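Local coordinates for periplasmic binding protein/LacI transcriptional regulator (Brachyspira murdochii, PDB 4KQC) that probably binds a carbohydrate as the solute-binding component of an ABC transporter, at residues G249-K254 and V269-Y274. Numbering follows the deposited sequence.
Sequences GFDSGK and VTQDPY
Phe250 and Val269 pair in a buried contact at the C-terminal ends of two adjacent parallel strands of the mixed sheet, 246-250 and 267-270. The backbone bonds flank Phe250: Val269 N donates to Gly249 O (3.1 Å), and Val269 O receives Asp251 N (2.8 Å). Both side chains leave the sheet on the same face, beneath helix 113-133. There CG2 of Val269 sits over the middle of the Phe250 ring, 3.6 Å from its centroid, in a CH-pi contact; a beta-branched residue suits a strand and offers a methyl to the flat face. A chi1 of -152° carries the ring away from its own backbone N and lays its face against that methyl, and Arg157 adds a cation-pi contact. Replacing Phe250 by alanine is likely to leave a gap beside the Val269 methyl and to take from Arg157 its cation-pi partner. Beyond the strands the link turns polar. Gln271 NE2 donates almost straight (171°) to Asp251 OD1 over 2.9 Å, meeting its syn side, while the carboxylate and amide planes are turned 36° apart. A water donates to Asp251 OD1 (2.7 Å) and accepts from Gln271 N. Asp251 OD2 makes a salt bridge with Arg157, which probably offsets the buried charge, and Gln271 OE1 bonds Thr111 OG1, so an amide able to donate and accept fits here. A second water joins Ser252 OG to Thr270 OG1. With helix 254-261 this is a beta-alpha-beta unit, running through 271-272 into helix 273-288 and the other lobe, a crossover consistent with the hinge of two-lobed type I periplasmic binding proteins.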
ATOM      1  N   GLY A 249       9.183  -5.796   0.404  1.00 10.68           N
ATOM      2  CA  GLY A 249       8.053  -5.093   0.974  1.00 11.48           C
ATOM      3  C   GLY A 249       7.334  -4.116   0.081  1.00 11.11           C
ATOM      4  O   GLY A 249       7.439  -4.115  -1.122  1.00 10.59           O
ATOM      5  N   PHE A 250       6.629  -3.235   0.734  1.00 10.68           N
ATOM      6  CA  PHE A 250       5.715  -2.286   0.114  1.00 12.36           C
ATOM      7  C   PHE A 250       5.669  -1.040   1.025  1.00 12.20           C
ATOM      8  O   PHE A 250       5.723  -1.120   2.295  1.00 12.99           O
ATOM      9  CB  PHE A 250       4.344  -2.943   0.065  1.00 12.60           C
ATOM     10  CG  PHE A 250       3.443  -2.491  -1.037  1.00 13.69           C
ATOM     11  CD1 PHE A 250       3.064  -1.148  -1.166  1.00 15.31           C
ATOM     12  CD2 PHE A 250       2.977  -3.417  -1.934  1.00 13.98           C
ATOM     13  CE1 PHE A 250       2.218  -0.768  -2.208  1.00 14.42           C
ATOM     14  CE2 PHE A 250       2.139  -3.049  -2.969  1.00 15.43           C
ATOM     15  CZ  PHE A 250       1.767  -1.689  -3.092  1.00 15.50           C
ATOM     16  N   ASP A 251       5.607   0.129   0.392  1.00 12.19           N
ATOM     17  CA  ASP A 251       5.666   1.415   1.068  1.00 11.96           C
ATOM     18  C   ASP A 251       7.034   1.639   1.739  1.00 11.96           C
ATOM     19  O   ASP A 251       8.006   1.099   1.225  1.00 12.42           O
ATOM     20  CB  ASP A 251       4.469   1.568   2.024  1.00 11.56           C
ATOM     21  CG  ASP A 251       3.140   1.691   1.274  1.00 15.03           C
ATOM     22  OD1 ASP A 251       3.125   2.346   0.230  1.00 16.40           O
ATOM     23  OD2 ASP A 251       2.095   1.146   1.761  1.00 17.37           O
ATOM     24  N   SER A 252       7.148   2.483   2.771  1.00 12.14           N
ATOM     25  CA  SER A 252       8.468   2.793   3.357  1.00 12.71           C
ATOM     26  C   SER A 252       8.333   2.974   4.862  1.00 13.90           C
ATOM     27  O   SER A 252       8.025   1.977   5.504  1.00 13.91           O
ATOM     28  CB  SER A 252       9.208   3.930   2.603  1.00 13.18           C
ATOM     29  OG  SER A 252       8.491   5.130   2.570  1.00 12.46           O
ATOM     30  N   GLY A 253       8.583   4.164   5.407  1.00 13.43           N
ATOM     31  CA  GLY A 253       8.759   4.302   6.835  1.00 14.06           C
ATOM     32  C   GLY A 253      10.147   3.978   7.297  1.00 13.91           C
ATOM     33  O   GLY A 253      10.814   3.109   6.692  1.00 12.18           O
ATOM     34  N   LYS A 254      10.613   4.630   8.365  1.00 14.68           N
ATOM     35  CA  LYS A 254      12.003   4.457   8.769  0.70 16.03           C
ATOM     36  C   LYS A 254      12.442   3.029   9.037  1.00 15.11           C
ATOM     37  O   LYS A 254      13.509   2.635   8.618  1.00 15.99           O
ATOM     38  CB  LYS A 254      12.332   5.323   9.985  0.70 18.34           C
ATOM     39  CG  LYS A 254      13.747   5.213  10.518  0.70 20.91           C
ATOM     40  CD  LYS A 254      14.620   6.375  10.124  0.70 23.75           C
ATOM     41  CE  LYS A 254      16.023   6.239  10.714  0.70 25.66           C
ATOM     42  NZ  LYS A 254      17.029   6.210   9.615  0.70 26.22           N
ATOM     43  N   VAL A 269       8.389  -1.833  -3.022  1.00 10.82           N
ATOM     44  CA  VAL A 269       7.779  -0.880  -3.963  1.00 11.59           C
ATOM     45  C   VAL A 269       7.217   0.305  -3.239  1.00 11.64           C
ATOM     46  O   VAL A 269       6.689   0.148  -2.140  1.00 12.49           O
ATOM     47  CB  VAL A 269       6.694  -1.533  -4.858  1.00 11.74           C
ATOM     48  CG1 VAL A 269       7.334  -2.496  -5.800  1.00 14.05           C
ATOM     49  CG2 VAL A 269       5.635  -2.215  -4.073  1.00 11.06           C
ATOM     50  N   THR A 270       7.386   1.490  -3.820  1.00 12.04           N
ATOM     51  CA  THR A 270       6.853   2.726  -3.201  1.00 11.42           C
ATOM     52  C   THR A 270       5.788   3.304  -4.080  1.00 11.28           C
ATOM     53  O   THR A 270       5.822   3.223  -5.303  1.00 10.69           O
ATOM     54  CB  THR A 270       7.928   3.813  -2.942  1.00 12.09           C
ATOM     55  OG1 THR A 270       7.356   4.955  -2.304  1.00 13.35           O
ATOM     56  CG2 THR A 270       8.657   4.266  -4.197  1.00 11.92           C
ATOM     57  N   GLN A 271       4.819   3.907  -3.443  1.00 10.08           N
ATOM     58  CA  GLN A 271       3.843   4.713  -4.148  1.00 10.98           C
ATOM     59  C   GLN A 271       4.373   6.122  -4.419  1.00 10.99           C
ATOM     60  O   GLN A 271       5.501   6.414  -4.134  1.00 12.28           O
ATOM     61  CB  GLN A 271       2.544   4.788  -3.347  1.00 11.10           C
ATOM     62  CG  GLN A 271       1.942   3.467  -2.832  1.00 11.78           C
ATOM     63  CD  GLN A 271       0.666   3.711  -2.058  1.00 12.55           C
ATOM     64  OE1 GLN A 271      -0.343   4.160  -2.655  1.00 15.40           O
ATOM     65  NE2 GLN A 271       0.669   3.478  -0.782  1.00 13.03           N
ATOM     66  N   ASP A 272       3.539   6.990  -5.004  1.00 11.67           N
ATOM     67  CA  ASP A 272       3.930   8.402  -5.322  1.00 12.38           C
ATOM     68  C   ASP A 272       2.916   9.315  -4.606  1.00 11.64           C
ATOM     69  O   ASP A 272       1.924   9.764  -5.220  1.00 11.60           O
ATOM     70  CB  ASP A 272       3.902   8.624  -6.820  1.00 12.60           C
ATOM     71  CG  ASP A 272       4.409  10.010  -7.243  1.00 13.31           C
ATOM     72  OD1 ASP A 272       4.618  10.949  -6.433  1.00 14.27           O
ATOM     73  OD2 ASP A 272       4.676  10.221  -8.475  1.00 14.64           O
ATOM     74  N   PRO A 273       3.109   9.500  -3.287  1.00 11.04           N
ATOM     75  CA  PRO A 273       2.111  10.243  -2.494  1.00 11.42           C
ATOM     76  C   PRO A 273       1.851  11.661  -2.986  1.00 11.55           C
ATOM     77  O   PRO A 273       0.683  12.100  -3.031  1.00 10.99           O
ATOM     78  CB  PRO A 273       2.698  10.223  -1.084  1.00 11.59           C
ATOM     79  CG  PRO A 273       4.159   9.900  -1.251  1.00 11.84           C
ATOM     80  CD  PRO A 273       4.199   8.979  -2.431  1.00 11.69           C
ATOM     81  N   TYR A 274       2.880  12.381  -3.435  1.00 11.99           N
ATOM     82  CA  TYR A 274       2.627  13.701  -3.949  1.00 11.70           C
ATOM     83  C   TYR A 274       1.642  13.714  -5.114  1.00 11.41           C
ATOM     84  O   TYR A 274       0.720  14.530  -5.185  1.00 12.01           O
ATOM     85  CB  TYR A 274       3.922  14.351  -4.365  1.00 12.89           C
ATOM     86  CG  TYR A 274       3.782  15.775  -4.776  1.00 13.17           C
ATOM     87  CD1 TYR A 274       3.410  16.103  -6.086  1.00 13.96           C
ATOM     88  CD2 TYR A 274       4.135  16.801  -3.903  1.00 13.56           C
ATOM     89  CE1 TYR A 274       3.350  17.455  -6.481  1.00 14.18           C
ATOM     90  CE2 TYR A 274       4.098  18.135  -4.296  1.00 14.43           C
ATOM     91  CZ  TYR A 274       3.697  18.445  -5.592  1.00 15.63           C
ATOM     92  OH  TYR A 274       3.610  19.771  -6.067  1.00 18.51           O
TER
HETATM   93  O   HOH W   1       4.583   4.437  -0.686  1.00 16.51           O
HETATM   94  O   HOH W   2       6.934   5.566   0.162  1.00 17.76           O